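Local coordinates for dihydropteridine reductase (Dictyostelium discoideum, PDB 3ORF), which reduces quinonoid dihydropteridines to their tetrahydro forms with NADH or NADPH, working as a homodimer of the short-chain dehydrogenase/reductase family, at residues Gly29-Leu34 with Ser51-Glu56; Lys132-Gly137 with Gly178-Ser183; Asp209-Ser214 with Val237-Lys242. All blocks are in the same frame, centred on the assembly; numbering follows the deposited sequence.

Contact 1 of 3, residues Gly29-Leu34 with Ser51-Glu56; sequences GGSGAL and SIDFRE. With NAD (nicotinamide-adenine-dinucleotide), chain E.
S31 and D53 meet around one carboxylate oxygen: the backbone N of S31 donates to D53 OD2 at 2.7 Å, arriving on the anti side of that oxygen and 16° out of the carboxylate plane. The same OD2 receives the ribose hydroxyl O3B of NAD at 2.6 Å, while OD1 takes the neighbouring hydroxyl O2B, so the carboxylate holds the adenosine diol with both oxygens. R55 closes on the diol as well. Its NH1 donates to both ribose oxygens and its NH2 adds a weak bond to O3B, and CB of S31 lies over the centre of one guanidinium face, 3.8 Å above the plane. The F54 ring turns one face to the adenine, N3A lying over it toward the rim; CZ of F54 stands 3.5 Å from C6A of NAD.

This is the nucleotide end of a Rossmann beta-alpha-beta unit, in which the glycine-rich turn G29-G32 runs from strand 24-28 into helix 33-44 and an acidic residue ends strand 48-53. The amides of A33 and L34, in the first turn of that helix, donate to the two phosphates through O2A and O2N of NAD.

In the second shell, the amide of F54 donates to the anti lone pair of D53 OD1 and helps fix the rotation of the carboxylate. The S31 hydroxyl, turned beside its own backbone N (chi1 -63°), donates to R55 O at 2.9 Å from above the carbonyl plane and pins the loop that carries the arginine. Further back, I52 O accepts from both G29 N (2.8 Å) and G30 N (3.3 Å). S51 OG lies only 3.0 Å from G30 CA, and a CB on G30 would collide with it.

Contact 2 of 3, residues Lys132-Gly137 with Gly178-Ser183; sequences KLLNQG and GLPAGS
L134 packs against P180 at the point where the chain leaves helix 108-133. Its CB lies 3.8 Å from P180 CG and slightly farther from CD, so the leucine meets the flank of the pyrrolidine ring. Beyond CB, chi1 of -159° sets CG roughly opposite the backbone N and carries the branch past the proline; CD2 then ends 3.8 Å from S183 CB. The side chain also touches F140 of strand 138-143 and V88 and F91 of strand 88-93, which makes it the buried member of an otherwise superficial contact. P180 CG is simultaneously close to the backbone, 3.2 Å from L134 O.

Q136 bridges the outer side. Its CA and CG lie near P180 CB, its chain runs extended beyond CG, and NE2 donates to a water that also accepts from the backbone N of A181.

The two backbones are joined directly by G137 N, which donates to A181 O at 2.9 Å, in the carbonyl plane and with an N-H...O angle of 157°. Q136 CA approaches the same oxygen in a CA-H...O contact, and G137 CA makes a second such contact with G182 O at 3.4 Å. The accepting carbonyl belongs to a type II beta turn from P180 to S183, with G182 at its positive-phi position. S183 OG donates to P180 O at 2.9 Å within the carbonyl plane, reinforcing the weak backbone bond of the turn.

Here the loop before strand 184-190 is fastened beside the corner leading into strand 138-143. With one direct hydrogen bond and one water bridge, the contact joins backbone polar groups outside to a small leucine-proline patch inside, with no charge pairing across it.

Contact 3 of 3, residues Asp209-Ser214 with Val237-Lys242; sequences DWTPLS and VKFETK
The hydroxyl of T241 meets that of T211, OG1 to OG1 at 2.8 Å, and either could be the donor; T246 of the adjacent strand 245-250 is hydrogen-bonded to the same T241 oxygen. Both threonines hold OG1 beside the backbone N (chi1 -44° for T211 and -62° for T241), which brings the hydroxyls together between loop and strand. The methyl CG2 of T241 rests 3.8 Å from W210 O.

T211 also faces F239. Its OG1 lies at the edge of the ring, near the ring plane and 3.6 Å from CD1, with CB close to CE1. One water lies between T211 OG1 and F239 O, and a second between D209 O and T241 N, accepting from that amide at 3.0 Å. One water thus bridges the two backbones, the other a side-chain hydroxyl and a carbonyl.

At the end of the strand D209 OD2 and K242 NZ form a long salt bridge of 4.0 Å, the lysine bending at chi2 and chi3 to turn back toward the acid. D209 OD1 is hydrogen-bonded to the amide of S243 in the turn between the last two strands. An asparagine in place of D209 would probably leave K242 without its opposite charge.

F239 stacks on W248 of strand 245-250 and touches V216 of helix 213-225, a helix that T211 also contacts through V216. The loop leading into that helix begins beside the C-terminal part of strand 236-242, D209 next to K242, and draws away toward the helix.

From the N terminus, contact 1 closes first, its 16 intervening residues being mostly helix 33-44, and ties the turn after the first strand of the chain, 24-28, to the end of the second, 48-53, at the dinucleotide site. Contact 2 follows with a longer loop that takes in strand 138-143 and helix 156-172, tying the end of helix 108-133 to the approach to strand 184-190. Contact 3 comes last, closing over helix 213-225 onto strand 236-242. The three loops run in series, without nesting or crossing. Contacts 1 and 3 touch where L213 packs on A33 and L34, joining helix 213-225 to helix 33-44, whereas contact 2 stands apart, its centre about 23 and 28 Å from theirs.

Contact 1 of 3, residues Gly29-Leu34 with Ser51-Glu56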
loop_
_atom_site.group_PDB
_atom_site.type_symbol
_atom_site.label_atom_id
_atom_site.label_comp_id
_atom_site.label_asym_id
_atom_site.label_seq_id
_atom_site.Cartn_x
_atom_site.Cartn_y
_atom_site.Cartn_z
ATOM N N GLY A 29 6.477 -14.189 -10.564
ATOM C CA GLY A 29 7.841 -13.714 -10.534
ATOM C C GLY A 29 8.772 -14.879 -10.791
ATOM O O GLY A 29 9.989 -14.831 -10.471
ATOM N N GLY A 30 8.193 -15.966 -11.303
ATOM C CA GLY A 30 8.972 -17.168 -11.575
ATOM C C GLY A 30 10.194 -17.050 -12.479
ATOM O O GLY A 30 10.988 -17.983 -12.526
ATOM N N SER A 31 10.430 -15.905 -13.132
ATOM C CA SER A 31 11.648 -15.803 -13.961
ATOM C C SER A 31 12.704 -14.918 -13.350
ATOM O O SER A 31 13.810 -14.836 -13.921
ATOM C CB SER A 31 11.344 -15.235 -15.336
ATOM O OG SER A 31 10.471 -16.121 -16.042
ATOM N N GLY A 32 12.381 -14.249 -12.220
ATOM C CA GLY A 32 13.348 -13.348 -11.548
ATOM C C GLY A 32 14.467 -14.142 -10.916
ATOM O O GLY A 32 14.434 -15.378 -10.966
ATOM N N ALA A 33 15.430 -13.489 -10.280
ATOM C CA ALA A 33 16.510 -14.241 -9.640
ATOM C C ALA A 33 15.979 -15.195 -8.557
ATOM O O ALA A 33 16.256 -16.408 -8.555
ATOM C CB ALA A 33 17.525 -13.290 -9.057
ATOM N N LEU A 34 15.206 -14.672 -7.614
ATOM C CA LEU A 34 14.703 -15.533 -6.535
ATOM C C LEU A 34 13.729 -16.567 -7.086
ATOM O O LEU A 34 13.817 -17.758 -6.749
ATOM C CB LEU A 34 14.027 -14.696 -5.412
ATOM C CG LEU A 34 13.320 -15.528 -4.336
ATOM C CD1 LEU A 34 14.330 -16.462 -3.531
ATOM C CD2 LEU A 34 12.547 -14.577 -3.490
ATOM N N SER A 51 5.384 -21.330 -13.434
ATOM C CA SER A 51 5.910 -19.962 -13.329
ATOM C C SER A 51 5.009 -19.002 -14.091
ATOM O O SER A 51 4.641 -19.282 -15.224
ATOM C CB SER A 51 7.381 -19.907 -13.834
ATOM O OG SER A 51 7.885 -18.590 -14.041
ATOM N N ILE A 52 4.587 -17.914 -13.432
ATOM C CA ILE A 52 3.959 -16.779 -14.114
ATOM C C ILE A 52 4.920 -15.587 -13.970
ATOM O O ILE A 52 5.415 -15.301 -12.874
ATOM C CB ILE A 52 2.566 -16.404 -13.482
ATOM C CG1 ILE A 52 1.580 -17.596 -13.471
ATOM C CG2 ILE A 52 1.953 -15.155 -14.150
ATOM C CD1 ILE A 52 0.424 -17.433 -12.391
ATOM N N ASP A 53 5.185 -14.905 -15.071
ATOM C CA ASP A 53 6.111 -13.758 -15.116
ATOM C C ASP A 53 5.887 -13.009 -16.453
ATOM O O ASP A 53 4.970 -13.409 -17.245
ATOM C CB ASP A 53 7.560 -14.214 -14.915
ATOM C CG ASP A 53 8.425 -13.128 -14.323
ATOM O OD1 ASP A 53 8.215 -11.926 -14.662
ATOM O OD2 ASP A 53 9.302 -13.464 -13.474
ATOM N N PHE A 54 6.635 -11.922 -16.698
ATOM C CA PHE A 54 6.475 -11.191 -17.991
ATOM C C PHE A 54 7.134 -11.932 -19.158
ATOM O O PHE A 54 6.750 -11.770 -20.310
ATOM C CB PHE A 54 6.912 -9.708 -17.943
ATOM C CG PHE A 54 6.170 -8.892 -16.908
ATOM C CD1 PHE A 54 6.861 -8.107 -15.977
ATOM C CD2 PHE A 54 4.766 -8.943 -16.812
ATOM C CE1 PHE A 54 6.150 -7.365 -14.976
ATOM C CE2 PHE A 54 4.069 -8.212 -15.794
ATOM C CZ PHE A 54 4.759 -7.437 -14.925
ATOM N N ARG A 55 8.099 -12.777 -18.835
ATOM C CA ARG A 55 8.789 -13.601 -19.820
ATOM C C ARG A 55 8.764 -15.062 -19.274
ATOM O O ARG A 55 8.493 -15.299 -18.064
ATOM C CB ARG A 55 10.199 -13.031 -20.069
ATOM C CG ARG A 55 11.161 -13.222 -18.935
ATOM C CD ARG A 55 12.224 -12.104 -18.844
ATOM N NE ARG A 55 12.999 -12.238 -17.589
ATOM C CZ ARG A 55 12.627 -11.715 -16.411
ATOM N NH1 ARG A 55 11.515 -10.985 -16.314
ATOM N NH2 ARG A 55 13.364 -11.909 -15.325
ATOM N N GLU A 56 8.988 -16.019 -20.167
ATOM C CA GLU A 56 8.881 -17.436 -19.839
ATOM C C GLU A 56 10.031 -17.864 -18.929
ATOM O O GLU A 56 11.121 -17.236 -18.937
ATOM C CB GLU A 56 8.945 -18.291 -21.153
ATOM C CG GLU A 56 7.951 -17.897 -22.308
ATOM C CD GLU A 56 6.452 -18.283 -22.068
ATOM O OE1 GLU A 56 5.703 -18.399 -23.075
ATOM O OE2 GLU A 56 6.002 -18.441 -20.879
HETATM P PA NAD E . 14.170 -9.654 -10.052
HETATM O O1A NAD E . 14.029 -8.295 -10.637
HETATM O O2A NAD E . 15.182 -10.612 -10.577
HETATM O O5B NAD E . 12.751 -10.426 -10.346
HETATM C C5B NAD E . 11.465 -9.973 -10.128
HETATM C C4B NAD E . 10.579 -10.713 -11.146
HETATM O O4B NAD E . 9.228 -10.205 -10.946
HETATM C C3B NAD E . 10.973 -10.281 -12.585
HETATM O O3B NAD E . 10.898 -11.407 -13.427
HETATM C C2B NAD E . 9.827 -9.403 -13.046
HETATM O O2B NAD E . 9.572 -9.569 -14.450
HETATM C C1B NAD E . 8.659 -10.004 -12.238
HETATM N N9A NAD E . 7.529 -9.070 -11.976
HETATM C C8A NAD E . 7.662 -7.753 -11.673
HETATM N N7A NAD E . 6.427 -7.278 -11.451
HETATM C C5A NAD E . 5.507 -8.272 -11.647
HETATM C C6A NAD E . 4.083 -8.372 -11.571
HETATM N N6A NAD E . 3.310 -7.286 -11.325
HETATM N N1A NAD E . 3.479 -9.574 -11.803
HETATM C C2A NAD E . 4.212 -10.633 -12.120
HETATM N N3A NAD E . 5.558 -10.563 -12.196
HETATM C C4A NAD E . 6.229 -9.407 -11.995
HETATM O O3 NAD E . 14.263 -9.417 -8.498
HETATM P PN NAD E . 14.784 -10.336 -7.383
HETATM O O1N NAD E . 16.157 -9.802 -7.111
HETATM O O2N NAD E . 14.480 -11.809 -7.621
HETATM O O5D NAD E . 13.894 -9.930 -6.088
HETATM C C5D NAD E . 12.757 -10.690 -5.660
HETATM C C4D NAD E . 11.997 -9.939 -4.550
HETATM O O4D NAD E . 12.941 -9.419 -3.576
HETATM C C3D NAD E . 11.162 -8.726 -4.979
HETATM O O3D NAD E . 9.821 -8.932 -4.409
HETATM C C2D NAD E . 11.839 -7.528 -4.298
HETATM O O2D NAD E . 10.808 -6.563 -4.033
HETATM C C1D NAD E . 12.260 -8.258 -3.004
HETATM N N1N NAD E . 13.035 -7.773 -1.773
HETATM C C2N NAD E . 14.494 -7.687 -1.677
HETATM C C3N NAD E . 15.057 -7.230 -0.434
HETATM C C7N NAD E . 16.582 -7.099 -0.171
HETATM O O7N NAD E . 17.024 -6.085 0.401
HETATM N N7N NAD E . 17.310 -8.175 -0.539
HETATM C C4N NAD E . 14.217 -6.909 0.660
HETATM C C5N NAD E . 12.826 -7.031 0.557
HETATM C C6N NAD E . 12.255 -7.452 -0.634
#

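Contact 2 of 3, residues Lys132-Gly137 with Gly178-Ser183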
loop_
_atom_site.group_PDB
_atom_site.type_symbol
_atom_site.label_atom_id
_atom_site.label_comp_id
_atom_site.label_asym_id
_atom_site.label_seq_id
_atom_site.Cartn_x
_atom_site.Cartn_y
_atom_site.Cartn_z
ATOM N N LYS A 132 -7.968 -18.838 -5.722
ATOM C CA LYS A 132 -8.534 -19.729 -6.780
ATOM C C LYS A 132 -7.828 -21.079 -6.923
ATOM O O LYS A 132 -8.489 -22.064 -7.209
ATOM C CB LYS A 132 -8.643 -19.044 -8.169
ATOM C CG LYS A 132 -9.734 -17.943 -8.306
ATOM C CD LYS A 132 -11.167 -18.403 -7.981
ATOM C CE LYS A 132 -12.238 -17.390 -8.460
ATOM N NZ LYS A 132 -13.233 -16.964 -7.434
ATOM N N LEU A 133 -6.507 -21.135 -6.717
ATOM C CA LEU A 133 -5.738 -22.331 -7.086
ATOM C C LEU A 133 -5.102 -23.087 -5.910
ATOM O O LEU A 133 -4.539 -24.213 -6.109
ATOM C CB LEU A 133 -4.617 -21.962 -8.054
ATOM C CG LEU A 133 -4.958 -21.319 -9.410
ATOM C CD1 LEU A 133 -3.707 -21.026 -10.283
ATOM C CD2 LEU A 133 -5.993 -22.149 -10.218
ATOM N N LEU A 134 -5.138 -22.507 -4.704
ATOM C CA LEU A 134 -4.429 -23.141 -3.613
ATOM C C LEU A 134 -5.243 -24.334 -3.105
ATOM O O LEU A 134 -6.467 -24.277 -3.060
ATOM C CB LEU A 134 -4.162 -22.135 -2.500
ATOM C CG LEU A 134 -3.027 -22.499 -1.550
ATOM C CD1 LEU A 134 -1.695 -22.518 -2.327
ATOM C CD2 LEU A 134 -2.997 -21.568 -0.286
ATOM N N ASN A 135 -4.568 -25.441 -2.809
ATOM C CA ASN A 135 -5.215 -26.596 -2.178
ATOM C C ASN A 135 -5.396 -26.295 -0.696
ATOM O O ASN A 135 -4.615 -25.495 -0.067
ATOM C CB ASN A 135 -4.308 -27.787 -2.254
ATOM C CG ASN A 135 -4.433 -28.565 -3.571
ATOM O OD1 ASN A 135 -5.501 -28.648 -4.166
ATOM N ND2 ASN A 135 -3.305 -29.084 -4.045
ATOM N N GLN A 136 -6.404 -26.923 -0.117
ATOM C CA GLN A 136 -6.622 -26.842 1.311
ATOM C C GLN A 136 -5.283 -27.255 1.942
ATOM O O GLN A 136 -4.597 -28.112 1.374
ATOM C CB GLN A 136 -7.777 -27.773 1.773
ATOM C CG GLN A 136 -9.108 -27.422 1.013
ATOM C CD GLN A 136 -10.355 -28.123 1.562
ATOM O OE1 GLN A 136 -10.412 -29.349 1.667
ATOM N NE2 GLN A 136 -11.348 -27.341 1.904
ATOM N N GLY A 137 -4.948 -26.674 3.097
ATOM C CA GLY A 137 -3.700 -27.008 3.782
ATOM C C GLY A 137 -2.474 -26.398 3.110
ATOM O O GLY A 137 -1.364 -26.576 3.596
ATOM N N GLY A 178 -10.247 -15.421 2.360
ATOM C CA GLY A 178 -10.516 -16.074 1.077
ATOM C C GLY A 178 -9.630 -17.204 0.603
ATOM O O GLY A 178 -9.897 -17.787 -0.447
ATOM N N LEU A 179 -8.577 -17.501 1.352
ATOM C CA LEU A 179 -7.746 -18.611 1.023
ATOM C C LEU A 179 -8.441 -19.903 1.605
ATOM O O LEU A 179 -9.246 -19.835 2.533
ATOM C CB LEU A 179 -6.361 -18.395 1.662
ATOM C CG LEU A 179 -5.375 -17.358 1.097
ATOM C CD1 LEU A 179 -3.961 -17.554 1.670
ATOM C CD2 LEU A 179 -5.308 -17.374 -0.456
ATOM N N PRO A 180 -8.128 -21.071 1.035
ATOM C CA PRO A 180 -8.846 -22.288 1.425
ATOM C C PRO A 180 -8.597 -22.664 2.881
ATOM O O PRO A 180 -7.621 -22.196 3.471
ATOM C CB PRO A 180 -8.305 -23.371 0.465
ATOM C CG PRO A 180 -7.136 -22.731 -0.291
ATOM C CD PRO A 180 -7.364 -21.223 -0.236
ATOM N N ALA A 181 -9.483 -23.502 3.435
ATOM C CA ALA A 181 -9.311 -24.042 4.797
ATOM C C ALA A 181 -7.884 -24.603 5.042
ATOM O O ALA A 181 -7.282 -25.236 4.123
ATOM C CB ALA A 181 -10.419 -25.152 5.107
ATOM N N GLY A 182 -7.335 -24.300 6.219
ATOM C CA GLY A 182 -6.076 -24.845 6.691
ATOM C C GLY A 182 -4.811 -24.289 6.053
ATOM O O GLY A 182 -3.717 -24.750 6.334
ATOM N N SER A 183 -4.941 -23.290 5.184
ATOM C CA SER A 183 -3.770 -22.728 4.557
ATOM C C SER A 183 -3.046 -21.794 5.506
ATOM O O SER A 183 -3.616 -21.326 6.463
ATOM C CB SER A 183 -4.223 -21.936 3.335
ATOM O OG SER A 183 -5.081 -20.957 3.840
HETATM O O HOH W 1 -11.686 -24.433 1.696
#

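Contact 3 of 3, residues Asp209-Ser214 with Val237-Lys242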
loop_
_atom_site.group_PDB
_atom_site.type_symbol
_atom_site.label_atom_id
_atom_site.label_comp_id
_atom_site.label_asym_id
_atom_site.label_seq_id
_atom_site.Cartn_x
_atom_site.Cartn_y
_atom_site.Cartn_z
ATOM N N ASP A 209 27.502 -11.513 4.158
ATOM C CA ASP A 209 26.371 -11.053 4.961
ATOM C C ASP A 209 25.090 -10.993 4.114
ATOM O O ASP A 209 24.127 -10.271 4.473
ATOM C CB ASP A 209 26.603 -9.643 5.511
ATOM C CG ASP A 209 27.675 -9.563 6.635
ATOM O OD1 ASP A 209 28.242 -10.593 7.095
ATOM O OD2 ASP A 209 27.951 -8.388 7.029
ATOM N N TRP A 210 25.077 -11.695 2.969
ATOM C CA TRP A 210 23.871 -11.707 2.093
ATOM C C TRP A 210 23.288 -13.123 2.043
ATOM O O TRP A 210 24.066 -14.110 1.961
ATOM C CB TRP A 210 24.277 -11.279 0.688
ATOM C CG TRP A 210 24.635 -9.815 0.612
ATOM C CD1 TRP A 210 24.807 -8.944 1.663
ATOM C CD2 TRP A 210 24.835 -9.057 -0.569
ATOM N NE1 TRP A 210 25.059 -7.684 1.190
ATOM C CE2 TRP A 210 25.068 -7.722 -0.178
ATOM C CE3 TRP A 210 24.788 -9.363 -1.934
ATOM C CZ2 TRP A 210 25.293 -6.710 -1.094
ATOM C CZ3 TRP A 210 25.023 -8.355 -2.841
ATOM C CH2 TRP A 210 25.253 -7.041 -2.416
ATOM N N THR A 211 21.941 -13.243 2.070
ATOM C CA THR A 211 21.379 -14.570 2.057
ATOM C C THR A 211 21.440 -15.191 0.641
ATOM O O THR A 211 20.968 -14.621 -0.301
ATOM C CB THR A 211 19.924 -14.603 2.571
ATOM O OG1 THR A 211 19.797 -13.797 3.763
ATOM C CG2 THR A 211 19.524 -16.043 2.898
ATOM N N PRO A 212 22.044 -16.380 0.512
ATOM C CA PRO A 212 21.981 -17.102 -0.770
ATOM C C PRO A 212 20.541 -17.490 -1.118
ATOM O O PRO A 212 19.805 -17.946 -0.241
ATOM C CB PRO A 212 22.801 -18.363 -0.495
ATOM C CG PRO A 212 23.786 -17.903 0.624
ATOM C CD PRO A 212 22.833 -17.114 1.508
ATOM N N LEU A 213 20.158 -17.320 -2.385
ATOM C CA LEU A 213 18.782 -17.567 -2.796
ATOM C C LEU A 213 18.374 -19.043 -2.483
ATOM O O LEU A 213 17.211 -19.326 -2.114
ATOM C CB LEU A 213 18.645 -17.219 -4.283
ATOM C CG LEU A 213 18.939 -15.755 -4.609
ATOM C CD1 LEU A 213 18.922 -15.578 -6.100
ATOM C CD2 LEU A 213 17.957 -14.841 -3.994
ATOM N N SER A 214 19.356 -19.969 -2.554
ATOM C CA SER A 214 19.088 -21.378 -2.337
ATOM C C SER A 214 18.718 -21.564 -0.888
ATOM O O SER A 214 18.050 -22.504 -0.590
ATOM C CB SER A 214 20.308 -22.267 -2.710
ATOM O OG SER A 214 21.374 -22.087 -1.783
ATOM N N VAL A 237 8.161 -13.094 8.373
ATOM C CA VAL A 237 9.376 -13.751 8.798
ATOM C C VAL A 237 10.635 -13.029 8.263
ATOM O O VAL A 237 10.977 -13.132 7.047
ATOM C CB VAL A 237 9.399 -15.274 8.341
ATOM C CG1 VAL A 237 10.593 -16.047 9.004
ATOM C CG2 VAL A 237 8.094 -15.922 8.625
ATOM N N LYS A 238 11.317 -12.325 9.182
ATOM C CA LYS A 238 12.548 -11.599 8.873
ATOM C C LYS A 238 13.724 -12.574 8.806
ATOM O O LYS A 238 13.799 -13.498 9.601
ATOM C CB LYS A 238 12.815 -10.540 9.949
ATOM C CG LYS A 238 13.961 -9.546 9.644
ATOM C CD LYS A 238 14.165 -8.680 10.836
ATOM C CE LYS A 238 15.472 -7.849 10.721
ATOM N NZ LYS A 238 15.874 -7.446 12.092
ATOM N N PHE A 239 14.646 -12.377 7.877
ATOM C CA PHE A 239 15.847 -13.207 7.873
ATOM C C PHE A 239 17.053 -12.366 7.416
ATOM O O PHE A 239 16.927 -11.569 6.527
ATOM C CB PHE A 239 15.681 -14.496 6.996
ATOM C CG PHE A 239 15.340 -14.258 5.524
ATOM C CD1 PHE A 239 16.334 -14.302 4.554
ATOM C CD2 PHE A 239 14.047 -14.017 5.117
ATOM C CE1 PHE A 239 16.037 -14.149 3.226
ATOM C CE2 PHE A 239 13.710 -13.846 3.749
ATOM C CZ PHE A 239 14.701 -13.916 2.815
ATOM N N GLU A 240 18.194 -12.605 8.041
ATOM C CA GLU A 240 19.399 -11.878 7.834
ATOM C C GLU A 240 20.547 -12.880 8.006
ATOM O O GLU A 240 20.482 -13.784 8.835
ATOM C CB GLU A 240 19.555 -10.771 8.894
ATOM C CG GLU A 240 20.648 -9.690 8.507
ATOM C CD GLU A 240 20.711 -8.474 9.508
ATOM O OE1 GLU A 240 19.927 -8.416 10.509
ATOM O OE2 GLU A 240 21.581 -7.585 9.287
ATOM N N THR A 241 21.567 -12.704 7.187
ATOM C CA THR A 241 22.735 -13.527 7.191
ATOM C C THR A 241 23.913 -12.638 7.745
ATOM O O THR A 241 24.017 -11.427 7.414
ATOM C CB THR A 241 23.008 -14.004 5.745
ATOM O OG1 THR A 241 21.913 -14.800 5.292
ATOM C CG2 THR A 241 24.285 -14.852 5.676
ATOM N N LYS A 242 24.752 -13.224 8.577
ATOM C CA LYS A 242 25.946 -12.523 9.150
ATOM C C LYS A 242 27.029 -13.557 9.048
ATOM O O LYS A 242 26.881 -14.631 9.612
ATOM C CB LYS A 242 25.730 -12.145 10.619
ATOM C CG LYS A 242 24.504 -11.291 10.902
ATOM C CD LYS A 242 24.743 -9.769 11.194
ATOM C CE LYS A 242 25.378 -8.974 10.019
ATOM N NZ LYS A 242 26.090 -7.671 10.447
HETATM O O HOH W 2 21.265 -10.603 5.080
HETATM O O HOH W 3 18.627 -11.611 4.202
#